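Local coordinates for aminotransferase (Bacillus subtilis, PDB 6L1O), which transfers amino groups as a pyridoxal-phosphate-dependent class I aminotransferase, its gene being part of the operon that makes the dipeptide antibiotic bacilysin, at residues 187-192 / 217-222; 173-176 / 181-184; 61-66 / 70-75; 98-103 / 263-268. One frame throughout, in Å; residues are numbered along the deposited sequence.

Interaction 1. Residues 187-192 / 217-222; sequences AFYAKA and KPASFL
Y189 and F221 mark where the two backbones run closest, their CA atoms 5.6 Å apart: the first sits in helix 186-199, the second opens a 3-10 segment that follows the loop residues 217-220. S220 prepares that turn. Its OG accepts from the backbone N of L222 in an ST turn and is also hydrogen-bonded to E233, whose carboxylate takes the backbone N of F221 as well. Most of the helix side of the contact comes from Y189. With CG anti to the carbonyl carbon (chi1 -72°), its ring is laid over the loop, and CA of F221 stands over one face, 3.9 Å from the ring centroid, in a CH-pi contact. The F221 ring turns an edge to the same tyrosine in an offset edge-to-face pair, planes at 73°, with F221 CD1 3.8 Å from Y189 CD1. Farther along, the carbonyl O of A219 approaches the tyrosine ring obliquely, 3.5 Å from Y189 CE2, and the alanine methyl packs loosely near the same atom. A flat, polarisable side chain suits this place: helix and loop are joined in the large PLP domain by dispersion and weak ring electrostatics, while the polar anchoring comes from E233 and E223.

Interaction 2. Residues 173-176 / 181-184; sequences LNYP and GAVA. With PLP (pyridoxal-5'-phosphate), chain E.
The ring of Y175 presents its edge to the carbonyl O of A182, which lies near the ring plane 3.7 Å from CD1, while the methyl of A184 approaches obliquely, toward CG. The contact belongs to a beta-alpha connection in fold type I of the PLP enzymes, to which class I aminotransferases belong: the chain leaves strand 168-174 of the central sheet, turns, and enters helix 186-199. The turn begins with a cis peptide bond between Y175 and P176, for which proline is the usual second residue. The backbone sets Y175 CB 3.6 Å from A184 CB, alanine being small enough for so close an approach; CG anti to the carbonyl carbon, chi1 -56°, then turns the ring so that CD1 faces A182 O. The phenol oxygen is hydrogen-bonded to the backbone O of Y153, so the buried ring is held at its far end too. V183 points away from the strand end, yet CG1 still meets P176 CB at 4.1 Å. On the cofactor side, the amide of N174 is tethered to D206 O and N178 N, and its OD1 lies 3.6 Å from the C2A methyl of PLP. Back at the turn, CA of P176 makes a CA-H...O contact with A182 O at 3.3 Å, the angle at hydrogen 138°.

Interaction 3. Residues 61-66 / 70-75; sequences PSFHGY and RGYPFL. With PMP (4'-deoxy-4'-aminopyridoxal-5'-phosphate), chain D; TYR (tyrosine), chain C.
Aromatic contacts join the two segments. F63, at the end of a short 3-10 turn, directs the edge of its ring at the face of Y72 in an offset edge-to-face pair, centroids 5.3 Å apart and planes at 67°; CE1 of F63 comes to 3.6 Å from CE2 of Y72. The F63 ring also meets F74, CZ to CE2 at 4.0 Å. F74 reaches it with CG between its backbone N and carbonyl carbon (chi1 67°), near the start of helix 73-87, of which Y72 is the N-cap. Polar contacts fix each segment from outside: the backbone N of Y72 is bonded to Q277, and H64 ND1 to the backbone N of T46 of the second subunit. Ligand contacts belong to Y66, which is inserted into the active site of that neighbouring subunit. Its OH donates to O2P of PMP at 2.6 Å, while CD2 of the bound tyrosine lies 3.5 Å above one face of its ring. A tyrosine suits both tasks, offering a phenol to phosphate and a flat face to the bound amino acid. Y66 thus makes the active site a joint product of the two subunits, with an aromatic cluster joining the loop that carries it to helix 73-87.

Interaction 4. Residues 98-103 / 263-268; sequences ALFGGG and EFQDHV. With PLP (pyridoxal-5'-phosphate), chain E.
Q265 reaches from helix 255-266 to L99 and F100 on strand 97-100, an edge strand, within this chain, of the mixed sheet in the large domain of this fold type I PLP enzyme. Its chi1 of -104° is off the staggered values, but beyond CG the chain is extended, carrying the amide to the strand. NE2 donates to L99 O at 2.9 Å, approaching nearly along the carbonyl axis while L99 O is tilted 18° out of the amide plane. F100 has CG anti to its carbonyl carbon, chi1 -68°, and turns a ring edge toward the same amide: OE1 lies 3.2 Å from CD1, near the ring plane, facing the weakly positive ring hydrogens. That is some compensation, since the buried OE1 has no hydrogen-bonding partner in the model. Glutamine suits the place by combining this reach with a donor. After F100 come three glycines, G101 centring an inverse gamma turn and G102 capping helix 103-114. At that helix start, G103 N donates to O2P of PLP at 2.7 Å.

Interaction 3 closes first along the chain, while interactions 2 and 1, in that order, both fall within the long span between the two segments of interaction 4. Interactions 1 and 2 are neighbours, centres 10 Å apart, meeting where strand 168-174 leads into helix 186-199: Y189 OH packs on Y175 CB. Interactions 3 and 4, centres 15 Å apart, are tied by a salt bridge from R70 to D266 and by L99 packing on L75. Centres of interactions 2 and 4 lie 25 Å apart, yet both reach the seven-stranded sheet and the same PLP. Interaction 3 instead serves the second subunit's cofactor, so the set spans both active sites of the dimer.

Interaction 1. Residues 187-192 / 217-222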
loop_
_atom_site.group_PDB
_atom_site.type_symbol
_atom_site.label_atom_id
_atom_site.label_comp_id
_atom_site.label_asym_id
_atom_site.label_seq_id
_atom_site.Cartn_x
_atom_site.Cartn_y
_atom_site.Cartn_z
ATOM N N ALA B 187 -25.298 -13.275 18.475
ATOM C CA ALA B 187 -26.671 -12.841 18.179
ATOM C C ALA B 187 -26.716 -11.473 17.476
ATOM O O ALA B 187 -27.491 -11.272 16.534
ATOM C CB ALA B 187 -27.521 -12.778 19.473
ATOM N N PHE B 188 -25.958 -10.504 17.978
ATOM C CA PHE B 188 -25.925 -9.209 17.280
ATOM C C PHE B 188 -25.436 -9.379 15.841
ATOM O O PHE B 188 -26.017 -8.831 14.913
ATOM C CB PHE B 188 -25.048 -8.213 17.976
ATOM C CG PHE B 188 -24.783 -6.997 17.160
ATOM C CD1 PHE B 188 -25.754 -6.034 17.012
ATOM C CD2 PHE B 188 -23.584 -6.846 16.493
ATOM C CE1 PHE B 188 -25.521 -4.915 16.244
ATOM C CE2 PHE B 188 -23.346 -5.762 15.702
ATOM C CZ PHE B 188 -24.281 -4.766 15.589
ATOM N N TYR B 189 -24.394 -10.185 15.683
ATOM C CA TYR B 189 -23.806 -10.371 14.374
ATOM C C TYR B 189 -24.753 -11.098 13.437
ATOM O O TYR B 189 -24.747 -10.839 12.242
ATOM C CB TYR B 189 -22.462 -11.127 14.473
ATOM C CG TYR B 189 -21.329 -10.321 15.065
ATOM C CD1 TYR B 189 -21.083 -9.034 14.653
ATOM C CD2 TYR B 189 -20.485 -10.862 16.039
ATOM C CE1 TYR B 189 -20.066 -8.303 15.200
ATOM C CE2 TYR B 189 -19.435 -10.120 16.590
ATOM C CZ TYR B 189 -19.228 -8.853 16.153
ATOM O OH TYR B 189 -18.199 -8.090 16.693
ATOM N N ALA B 190 -25.548 -12.020 13.990
ATOM C CA ALA B 190 -26.530 -12.751 13.187
ATOM C C ALA B 190 -27.599 -11.808 12.668
ATOM O O ALA B 190 -28.017 -11.905 11.528
ATOM C CB ALA B 190 -27.157 -13.881 14.006
ATOM N N LYS B 191 -27.998 -10.896 13.530
ATOM C CA LYS B 191 -28.978 -9.884 13.240
ATOM C C LYS B 191 -28.496 -8.931 12.155
ATOM O O LYS B 191 -29.181 -8.660 11.187
ATOM C CB LYS B 191 -29.243 -9.128 14.542
ATOM C CG LYS B 191 -30.546 -8.420 14.667
ATOM C CD LYS B 191 -30.813 -8.141 16.133
ATOM C CE LYS B 191 -31.955 -7.172 16.373
ATOM N NZ LYS B 191 -32.225 -7.095 17.851
ATOM N N ALA B 192 -27.284 -8.422 12.343
ATOM C CA ALA B 192 -26.605 -7.591 11.362
ATOM C C ALA B 192 -26.550 -8.276 9.987
ATOM O O ALA B 192 -26.788 -7.633 8.993
ATOM C CB ALA B 192 -25.194 -7.249 11.847
ATOM N N LYS B 217 -13.951 -14.681 25.608
ATOM C CA LYS B 217 -13.409 -14.750 24.254
ATOM C C LYS B 217 -14.288 -13.908 23.301
ATOM O O LYS B 217 -15.516 -14.032 23.314
ATOM C CB LYS B 217 -13.359 -16.202 23.775
ATOM N N PRO B 218 -13.680 -13.034 22.494
ATOM C CA PRO B 218 -14.503 -12.238 21.568
ATOM C C PRO B 218 -15.007 -13.137 20.458
ATOM O O PRO B 218 -14.302 -14.093 20.098
ATOM C CB PRO B 218 -13.505 -11.194 21.015
ATOM C CG PRO B 218 -12.333 -11.249 21.941
ATOM C CD PRO B 218 -12.254 -12.647 22.410
ATOM N N ALA B 219 -16.238 -12.904 20.019
ATOM C CA ALA B 219 -16.794 -13.570 18.848
ATOM C C ALA B 219 -16.379 -12.829 17.561
ATOM O O ALA B 219 -16.417 -11.592 17.513
ATOM C CB ALA B 219 -18.303 -13.656 18.954
ATOM N N SER B 220 -15.966 -13.585 16.549
ATOM C CA SER B 220 -15.805 -13.064 15.196
ATOM C C SER B 220 -17.196 -12.896 14.541
ATOM O O SER B 220 -18.104 -13.727 14.715
ATOM C CB SER B 220 -14.938 -14.000 14.363
ATOM O OG SER B 220 -15.183 -13.839 12.938
ATOM N N PHE B 221 -17.359 -11.843 13.759
ATOM C CA PHE B 221 -18.529 -11.688 12.886
ATOM C C PHE B 221 -18.803 -12.972 12.082
ATOM O O PHE B 221 -19.970 -13.381 11.860
ATOM C CB PHE B 221 -18.293 -10.472 11.958
ATOM C CG PHE B 221 -19.262 -10.345 10.809
ATOM C CD1 PHE B 221 -20.623 -10.194 11.025
ATOM C CD2 PHE B 221 -18.799 -10.350 9.491
ATOM C CE1 PHE B 221 -21.512 -10.084 9.959
ATOM C CE2 PHE B 221 -19.668 -10.220 8.425
ATOM C CZ PHE B 221 -21.034 -10.121 8.665
ATOM N N LEU B 222 -17.740 -13.632 11.654
ATOM C CA LEU B 222 -17.863 -14.808 10.815
ATOM C C LEU B 222 -18.402 -16.047 11.528
ATOM O O LEU B 222 -18.586 -17.064 10.907
ATOM C CB LEU B 222 -16.530 -15.134 10.135
ATOM C CG LEU B 222 -15.981 -14.033 9.210
ATOM C CD1 LEU B 222 -14.688 -14.545 8.633
ATOM C CD2 LEU B 222 -16.956 -13.683 8.086
#

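Interaction 2. Residues 173-176 / 181-184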
loop_
_atom_site.group_PDB
_atom_site.type_symbol
_atom_site.label_atom_id
_atom_site.label_comp_id
_atom_site.label_asym_id
_atom_site.label_seq_id
_atom_site.Cartn_x
_atom_site.Cartn_y
_atom_site.Cartn_z
ATOM N N LEU B 173 -19.057 -2.007 10.804
ATOM C CA LEU B 173 -19.239 -2.227 12.196
ATOM C C LEU B 173 -17.850 -2.510 12.830
ATOM O O LEU B 173 -16.978 -3.024 12.169
ATOM C CB LEU B 173 -20.182 -3.422 12.411
ATOM C CG LEU B 173 -21.598 -3.308 11.840
ATOM C CD1 LEU B 173 -22.267 -4.682 11.899
ATOM C CD2 LEU B 173 -22.372 -2.272 12.587
ATOM N N ASN B 174 -17.691 -2.208 14.105
ATOM C CA ASN B 174 -16.427 -2.333 14.786
ATOM C C ASN B 174 -16.595 -2.765 16.241
ATOM O O ASN B 174 -16.871 -1.928 17.094
ATOM C CB ASN B 174 -15.713 -0.985 14.692
ATOM C CG ASN B 174 -14.453 -0.907 15.491
ATOM O OD1 ASN B 174 -14.205 0.077 16.148
ATOM N ND2 ASN B 174 -13.646 -1.950 15.451
ATOM N N TYR B 175 -16.429 -4.043 16.527
ATOM C CA TYR B 175 -16.495 -4.580 17.914
ATOM C C TYR B 175 -15.419 -5.619 18.165
ATOM O O TYR B 175 -15.223 -6.512 17.354
ATOM C CB TYR B 175 -17.908 -5.106 18.282
ATOM C CG TYR B 175 -18.973 -4.018 18.100
ATOM C CD1 TYR B 175 -19.237 -3.105 19.103
ATOM C CD2 TYR B 175 -19.625 -3.859 16.897
ATOM C CE1 TYR B 175 -20.128 -2.113 18.920
ATOM C CE2 TYR B 175 -20.525 -2.834 16.706
ATOM C CZ TYR B 175 -20.769 -1.958 17.709
ATOM O OH TYR B 175 -21.653 -0.914 17.511
ATOM N N PRO B 176 -14.705 -5.520 19.294
ATOM C CA PRO B 176 -14.726 -4.494 20.356
ATOM C C PRO B 176 -14.481 -3.147 19.816
ATOM O O PRO B 176 -13.675 -3.001 18.907
ATOM C CB PRO B 176 -13.606 -4.964 21.323
ATOM C CG PRO B 176 -13.479 -6.397 21.047
ATOM C CD PRO B 176 -13.649 -6.506 19.554
ATOM N N GLY B 181 -15.352 1.061 23.737
ATOM C CA GLY B 181 -15.003 -0.097 24.522
ATOM C C GLY B 181 -16.067 -1.154 24.495
ATOM O O GLY B 181 -15.917 -2.224 25.088
ATOM N N ALA B 182 -17.166 -0.909 23.764
ATOM C CA ALA B 182 -18.288 -1.843 23.815
ATOM C C ALA B 182 -17.975 -3.103 23.012
ATOM O O ALA B 182 -17.134 -3.087 22.127
ATOM C CB ALA B 182 -19.549 -1.164 23.259
ATOM N N VAL B 183 -18.698 -4.163 23.287
ATOM C CA VAL B 183 -18.485 -5.461 22.672
ATOM C C VAL B 183 -19.794 -5.967 22.084
ATOM O O VAL B 183 -20.817 -5.476 22.439
ATOM C CB VAL B 183 -17.915 -6.480 23.680
ATOM C CG1 VAL B 183 -16.467 -6.109 24.059
ATOM C CG2 VAL B 183 -18.794 -6.596 24.928
ATOM N N ALA B 184 -19.700 -6.859 21.111
ATOM C CA ALA B 184 -20.853 -7.474 20.472
ATOM C C ALA B 184 -20.829 -8.998 20.652
ATOM O O ALA B 184 -19.803 -9.565 20.927
ATOM C CB ALA B 184 -20.856 -7.127 19.005
HETATM N N1 PLP E . -9.669 -0.185 12.984
HETATM C C2 PLP E . -9.735 0.498 14.141
HETATM C C2A PLP E . -11.046 0.965 14.702
HETATM C C3 PLP E . -8.523 0.901 14.818
HETATM O O3 PLP E . -8.502 1.620 15.946
HETATM C C4 PLP E . -7.312 0.427 14.253
HETATM C C4A PLP E . -6.095 1.160 14.760
HETATM C C5 PLP E . -7.320 -0.322 13.003
HETATM C C6 PLP E . -8.546 -0.628 12.435
HETATM C C5A PLP E . -6.078 -0.908 12.400
HETATM O O4P PLP E . -5.141 -0.025 11.961
HETATM P P PLP E . -3.877 -0.565 11.074
HETATM O O1P PLP E . -3.903 0.274 9.847
HETATM O O2P PLP E . -3.964 -2.059 10.843
HETATM O O3P PLP E . -2.683 -0.274 11.940
#

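Interaction 3. Residues 61-66 / 70-75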
loop_
_atom_site.group_PDB
_atom_site.type_symbol
_atom_site.label_atom_id
_atom_site.label_comp_id
_atom_site.label_asym_id
_atom_site.label_seq_id
_atom_site.Cartn_x
_atom_site.Cartn_y
_atom_site.Cartn_z
ATOM N N PRO B 61 16.937 -15.874 -0.001
ATOM C CA PRO B 61 16.922 -15.142 -1.269
ATOM C C PRO B 61 15.687 -15.338 -2.125
ATOM O O PRO B 61 15.422 -14.502 -2.992
ATOM C CB PRO B 61 18.216 -15.582 -1.961
ATOM C CG PRO B 61 18.624 -16.842 -1.315
ATOM C CD PRO B 61 18.064 -16.840 0.068
ATOM N N SER B 62 14.893 -16.397 -1.869
ATOM C CA SER B 62 13.607 -16.531 -2.498
ATOM C C SER B 62 12.704 -15.362 -2.246
ATOM O O SER B 62 11.835 -15.036 -3.066
ATOM C CB SER B 62 12.887 -17.790 -2.028
ATOM O OG SER B 62 13.521 -18.929 -2.552
ATOM N N PHE B 63 12.853 -14.700 -1.097
ATOM C CA PHE B 63 12.035 -13.502 -0.825
ATOM C C PHE B 63 12.626 -12.204 -1.344
ATOM O O PHE B 63 12.017 -11.150 -1.240
ATOM C CB PHE B 63 11.849 -13.383 0.712
ATOM C CG PHE B 63 11.069 -14.511 1.313
ATOM C CD1 PHE B 63 9.993 -15.059 0.664
ATOM C CD2 PHE B 63 11.374 -14.971 2.599
ATOM C CE1 PHE B 63 9.241 -16.067 1.254
ATOM C CE2 PHE B 63 10.625 -15.993 3.194
ATOM C CZ PHE B 63 9.560 -16.554 2.519
ATOM N N HIS B 64 13.844 -12.223 -1.871
ATOM C CA HIS B 64 14.429 -11.023 -2.436
ATOM C C HIS B 64 13.775 -10.577 -3.722
ATOM O O HIS B 64 13.726 -9.381 -4.001
ATOM C CB HIS B 64 15.930 -11.185 -2.618
ATOM C CG HIS B 64 16.660 -11.446 -1.329
ATOM N ND1 HIS B 64 18.019 -11.600 -1.269
ATOM C CD2 HIS B 64 16.222 -11.599 -0.073
ATOM C CE1 HIS B 64 18.383 -11.834 -0.026
ATOM N NE2 HIS B 64 17.302 -11.873 0.708
ATOM N N GLY B 65 13.300 -11.544 -4.532
ATOM C CA GLY B 65 12.721 -11.283 -5.814
ATOM C C GLY B 65 11.225 -11.193 -5.747
ATOM O O GLY B 65 10.675 -11.258 -4.648
ATOM N N TYR B 66 10.549 -11.026 -6.886
ATOM C CA TYR B 66 9.104 -10.894 -6.907
ATOM C C TYR B 66 8.428 -12.155 -6.431
ATOM O O TYR B 66 8.817 -13.244 -6.780
ATOM C CB TYR B 66 8.576 -10.518 -8.319
ATOM C CG TYR B 66 8.889 -9.122 -8.788
ATOM C CD1 TYR B 66 8.300 -7.986 -8.146
ATOM C CD2 TYR B 66 9.769 -8.886 -9.835
ATOM C CE1 TYR B 66 8.577 -6.702 -8.592
ATOM C CE2 TYR B 66 10.046 -7.597 -10.267
ATOM C CZ TYR B 66 9.431 -6.498 -9.639
ATOM O OH TYR B 66 9.729 -5.232 -10.049
ATOM N N ARG B 70 -0.719 -12.184 -4.800
ATOM C CA ARG B 70 -1.749 -12.249 -3.780
ATOM C C ARG B 70 -1.222 -12.744 -2.438
ATOM O O ARG B 70 -2.014 -12.994 -1.510
ATOM C CB ARG B 70 -2.893 -13.107 -4.303
ATOM C CG ARG B 70 -3.369 -12.561 -5.680
ATOM C CD ARG B 70 -4.540 -13.290 -6.215
ATOM N NE ARG B 70 -5.113 -12.562 -7.352
ATOM C CZ ARG B 70 -6.171 -13.008 -8.020
ATOM N NH1 ARG B 70 -6.728 -14.160 -7.640
ATOM N NH2 ARG B 70 -6.680 -12.310 -9.024
ATOM N N GLY B 71 0.092 -12.883 -2.345
ATOM C CA GLY B 71 0.725 -13.349 -1.112
ATOM C C GLY B 71 1.097 -14.784 -1.187
ATOM O O GLY B 71 0.654 -15.498 -2.082
ATOM N N TYR B 72 1.883 -15.238 -0.230
ATOM C CA TYR B 72 2.306 -16.610 -0.185
ATOM C C TYR B 72 1.231 -17.541 0.410
ATOM O O TYR B 72 0.610 -17.236 1.407
ATOM C CB TYR B 72 3.621 -16.735 0.544
ATOM C CG TYR B 72 4.818 -16.373 -0.277
ATOM C CD1 TYR B 72 5.309 -17.255 -1.258
ATOM C CD2 TYR B 72 5.475 -15.193 -0.092
ATOM C CE1 TYR B 72 6.399 -16.920 -2.053
ATOM C CE2 TYR B 72 6.561 -14.852 -0.856
ATOM C CZ TYR B 72 7.045 -15.723 -1.818
ATOM O OH TYR B 72 8.129 -15.393 -2.543
ATOM N N PRO B 73 1.020 -18.713 -0.200
ATOM C CA PRO B 73 0.034 -19.654 0.357
ATOM C C PRO B 73 0.283 -20.025 1.832
ATOM O O PRO B 73 -0.686 -20.242 2.534
ATOM C CB PRO B 73 0.183 -20.907 -0.553
ATOM C CG PRO B 73 0.641 -20.351 -1.852
ATOM C CD PRO B 73 1.591 -19.214 -1.483
ATOM N N PHE B 74 1.533 -20.041 2.285
ATOM C CA PHE B 74 1.826 -20.449 3.665
ATOM C C PHE B 74 1.188 -19.457 4.673
ATOM O O PHE B 74 0.808 -19.835 5.726
ATOM C CB PHE B 74 3.334 -20.630 3.960
ATOM C CG PHE B 74 4.159 -19.338 3.922
ATOM C CD1 PHE B 74 4.144 -18.435 5.001
ATOM C CD2 PHE B 74 5.008 -19.055 2.847
ATOM C CE1 PHE B 74 4.863 -17.287 4.967
ATOM C CE2 PHE B 74 5.751 -17.890 2.794
ATOM C CZ PHE B 74 5.687 -17.008 3.867
ATOM N N LEU B 75 1.084 -18.199 4.297
ATOM C CA LEU B 75 0.446 -17.206 5.190
ATOM C C LEU B 75 -1.069 -17.342 5.191
ATOM O O LEU B 75 -1.716 -17.273 6.228
ATOM C CB LEU B 75 0.886 -15.774 4.801
ATOM C CG LEU B 75 0.210 -14.654 5.570
ATOM C CD1 LEU B 75 0.307 -14.925 7.065
ATOM C CD2 LEU B 75 0.820 -13.285 5.216
HETATM N N1 PMP D . 8.108 0.881 -14.065
HETATM C C2 PMP D . 8.752 0.196 -14.981
HETATM C C2A PMP D . 9.106 0.802 -16.295
HETATM C C3 PMP D . 9.153 -1.198 -14.684
HETATM O O3 PMP D . 9.816 -2.018 -15.473
HETATM C C4 PMP D . 8.747 -1.689 -13.376
HETATM C C4A PMP D . 9.131 -3.066 -13.017
HETATM N N4A PMP D . 8.137 -3.769 -13.690
HETATM C C5 PMP D . 7.995 -0.839 -12.475
HETATM C C6 PMP D . 7.737 0.437 -12.902
HETATM C C5A PMP D . 7.545 -1.362 -11.122
HETATM O O4P PMP D . 8.533 -1.860 -10.294
HETATM P P PMP D . 8.392 -2.032 -8.743
HETATM O O1P PMP D . 7.026 -1.945 -8.410
HETATM O O2P PMP D . 8.956 -3.295 -8.540
HETATM O O3P PMP D . 9.175 -0.993 -8.188
HETATM C CA TYR C . 9.232 -6.052 -14.465
HETATM C C TYR C . 8.570 -6.396 -15.763
HETATM O O TYR C . 8.205 -5.443 -16.485
HETATM C CB TYR C . 8.550 -6.652 -13.219
HETATM C CG TYR C . 7.031 -6.543 -12.988
HETATM C CD1 TYR C . 6.097 -6.791 -13.973
HETATM C CD2 TYR C . 6.553 -6.226 -11.735
HETATM C CE1 TYR C . 4.737 -6.715 -13.714
HETATM C CE2 TYR C . 5.215 -6.161 -11.479
HETATM C CZ TYR C . 4.306 -6.400 -12.460
HETATM O OH TYR C . 3.007 -6.309 -12.132
HETATM O OXT TYR C . 8.515 -7.597 -15.994
#

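Interaction 4. Residues 98-103 / 263-268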
loop_
_atom_site.group_PDB
_atom_site.type_symbol
_atom_site.label_atom_id
_atom_site.label_comp_id
_atom_site.label_asym_id
_atom_site.label_seq_id
_atom_site.Cartn_x
_atom_site.Cartn_y
_atom_site.Cartn_z
ATOM N N ALA B 98 -7.534 -12.378 1.788
ATOM C CA ALA B 98 -6.723 -11.424 1.093
ATOM C C ALA B 98 -5.852 -10.670 2.094
ATOM O O ALA B 98 -6.305 -10.420 3.194
ATOM C CB ALA B 98 -7.560 -10.449 0.307
ATOM N N LEU B 99 -4.627 -10.327 1.672
ATOM C CA LEU B 99 -3.657 -9.582 2.491
ATOM C C LEU B 99 -3.625 -8.117 2.166
ATOM O O LEU B 99 -3.795 -7.709 1.013
ATOM C CB LEU B 99 -2.238 -10.148 2.259
ATOM C CG LEU B 99 -2.109 -11.658 2.208
ATOM C CD1 LEU B 99 -0.671 -12.088 2.017
ATOM C CD2 LEU B 99 -2.642 -12.225 3.489
ATOM N N PHE B 100 -3.329 -7.316 3.177
ATOM C CA PHE B 100 -3.266 -5.873 3.050
ATOM C C PHE B 100 -2.018 -5.322 3.767
ATOM O O PHE B 100 -1.578 -5.902 4.743
ATOM C CB PHE B 100 -4.477 -5.242 3.761
ATOM C CG PHE B 100 -5.796 -5.516 3.119
ATOM C CD1 PHE B 100 -6.019 -5.178 1.799
ATOM C CD2 PHE B 100 -6.801 -6.119 3.825
ATOM C CE1 PHE B 100 -7.257 -5.412 1.212
ATOM C CE2 PHE B 100 -8.029 -6.382 3.240
ATOM C CZ PHE B 100 -8.256 -5.991 1.926
ATOM N N GLY B 101 -1.518 -4.187 3.317
ATOM C CA GLY B 101 -0.473 -3.462 4.028
ATOM C C GLY B 101 -1.060 -2.625 5.160
ATOM O O GLY B 101 -0.978 -1.384 5.126
ATOM N N GLY B 102 -1.700 -3.304 6.112
ATOM C CA GLY B 102 -2.327 -2.670 7.284
ATOM C C GLY B 102 -3.819 -2.443 7.093
ATOM O O GLY B 102 -4.323 -2.368 5.975
ATOM N N GLY B 103 -4.539 -2.385 8.196
ATOM C CA GLY B 103 -6.004 -2.202 8.162
ATOM C C GLY B 103 -6.421 -0.958 7.428
ATOM O O GLY B 103 -7.407 -0.952 6.741
ATOM N N GLU B 263 -8.588 -8.633 -7.568
ATOM C CA GLU B 263 -8.514 -7.960 -8.847
ATOM C C GLU B 263 -7.923 -6.553 -8.764
ATOM O O GLU B 263 -7.016 -6.210 -9.509
ATOM C CB GLU B 263 -9.893 -7.999 -9.513
ATOM C CG GLU B 263 -10.196 -9.450 -10.022
ATOM C CD GLU B 263 -11.656 -9.709 -10.409
ATOM O OE1 GLU B 263 -12.435 -8.766 -10.561
ATOM O OE2 GLU B 263 -12.054 -10.878 -10.549
ATOM N N PHE B 264 -8.424 -5.751 -7.841
ATOM C CA PHE B 264 -7.904 -4.427 -7.572
ATOM C C PHE B 264 -6.442 -4.456 -7.253
ATOM O O PHE B 264 -5.614 -3.796 -7.840
ATOM C CB PHE B 264 -8.665 -3.790 -6.383
ATOM C CG PHE B 264 -8.309 -2.350 -6.146
ATOM C CD1 PHE B 264 -9.108 -1.315 -6.605
ATOM C CD2 PHE B 264 -7.198 -2.028 -5.379
ATOM C CE1 PHE B 264 -8.743 0.032 -6.381
ATOM C CE2 PHE B 264 -6.857 -0.716 -5.152
ATOM C CZ PHE B 264 -7.617 0.307 -5.641
ATOM N N GLN B 265 -6.100 -5.267 -6.274
ATOM C CA GLN B 265 -4.729 -5.340 -5.811
ATOM C C GLN B 265 -3.738 -5.872 -6.849
ATOM O O GLN B 265 -2.556 -5.492 -6.820
ATOM C CB GLN B 265 -4.736 -6.123 -4.463
ATOM C CG GLN B 265 -4.578 -5.146 -3.394
ATOM C CD GLN B 265 -4.628 -5.594 -1.951
ATOM O OE1 GLN B 265 -4.832 -4.729 -1.104
ATOM N NE2 GLN B 265 -4.533 -6.901 -1.661
ATOM N N ASP B 266 -4.206 -6.674 -7.824
ATOM C CA ASP B 266 -3.345 -7.146 -8.872
ATOM C C ASP B 266 -2.815 -5.973 -9.710
ATOM O O ASP B 266 -1.742 -6.084 -10.333
ATOM C CB ASP B 266 -4.089 -8.159 -9.804
ATOM C CG ASP B 266 -4.207 -9.548 -9.240
ATOM O OD1 ASP B 266 -3.536 -9.919 -8.232
ATOM O OD2 ASP B 266 -5.015 -10.318 -9.831
ATOM N N HIS B 267 -3.579 -4.884 -9.751
ATOM C CA HIS B 267 -3.179 -3.679 -10.506
ATOM C C HIS B 267 -2.286 -2.713 -9.758
ATOM O O HIS B 267 -1.770 -1.763 -10.367
ATOM C CB HIS B 267 -4.445 -2.954 -10.995
ATOM C CG HIS B 267 -5.145 -3.701 -12.105
ATOM N ND1 HIS B 267 -4.936 -3.420 -13.438
ATOM C CD2 HIS B 267 -5.979 -4.764 -12.075
ATOM C CE1 HIS B 267 -5.663 -4.246 -14.175
ATOM N NE2 HIS B 267 -6.279 -5.094 -13.370
ATOM N N VAL B 268 -2.161 -2.885 -8.431
ATOM C CA VAL B 268 -1.473 -1.898 -7.595
ATOM C C VAL B 268 -0.239 -2.475 -6.859
ATOM O O VAL B 268 0.778 -1.755 -6.624
ATOM C CB VAL B 268 -2.458 -1.284 -6.586
ATOM C CG1 VAL B 268 -1.758 -0.249 -5.712
ATOM C CG2 VAL B 268 -3.638 -0.654 -7.285
HETATM N N1 PLP E . -9.669 -0.185 12.984
HETATM C C2 PLP E . -9.735 0.498 14.141
HETATM C C2A PLP E . -11.046 0.965 14.702
HETATM C C3 PLP E . -8.523 0.901 14.818
HETATM O O3 PLP E . -8.502 1.620 15.946
HETATM C C4 PLP E . -7.312 0.427 14.253
HETATM C C4A PLP E . -6.095 1.160 14.760
HETATM C C5 PLP E . -7.320 -0.322 13.003
HETATM C C6 PLP E . -8.546 -0.628 12.435
HETATM C C5A PLP E . -6.078 -0.908 12.400
HETATM O O4P PLP E . -5.141 -0.025 11.961
HETATM P P PLP E . -3.877 -0.565 11.074
HETATM O O1P PLP E . -3.903 0.274 9.847
HETATM O O2P PLP E . -3.964 -2.059 10.843
HETATM O O3P PLP E . -2.683 -0.274 11.940
#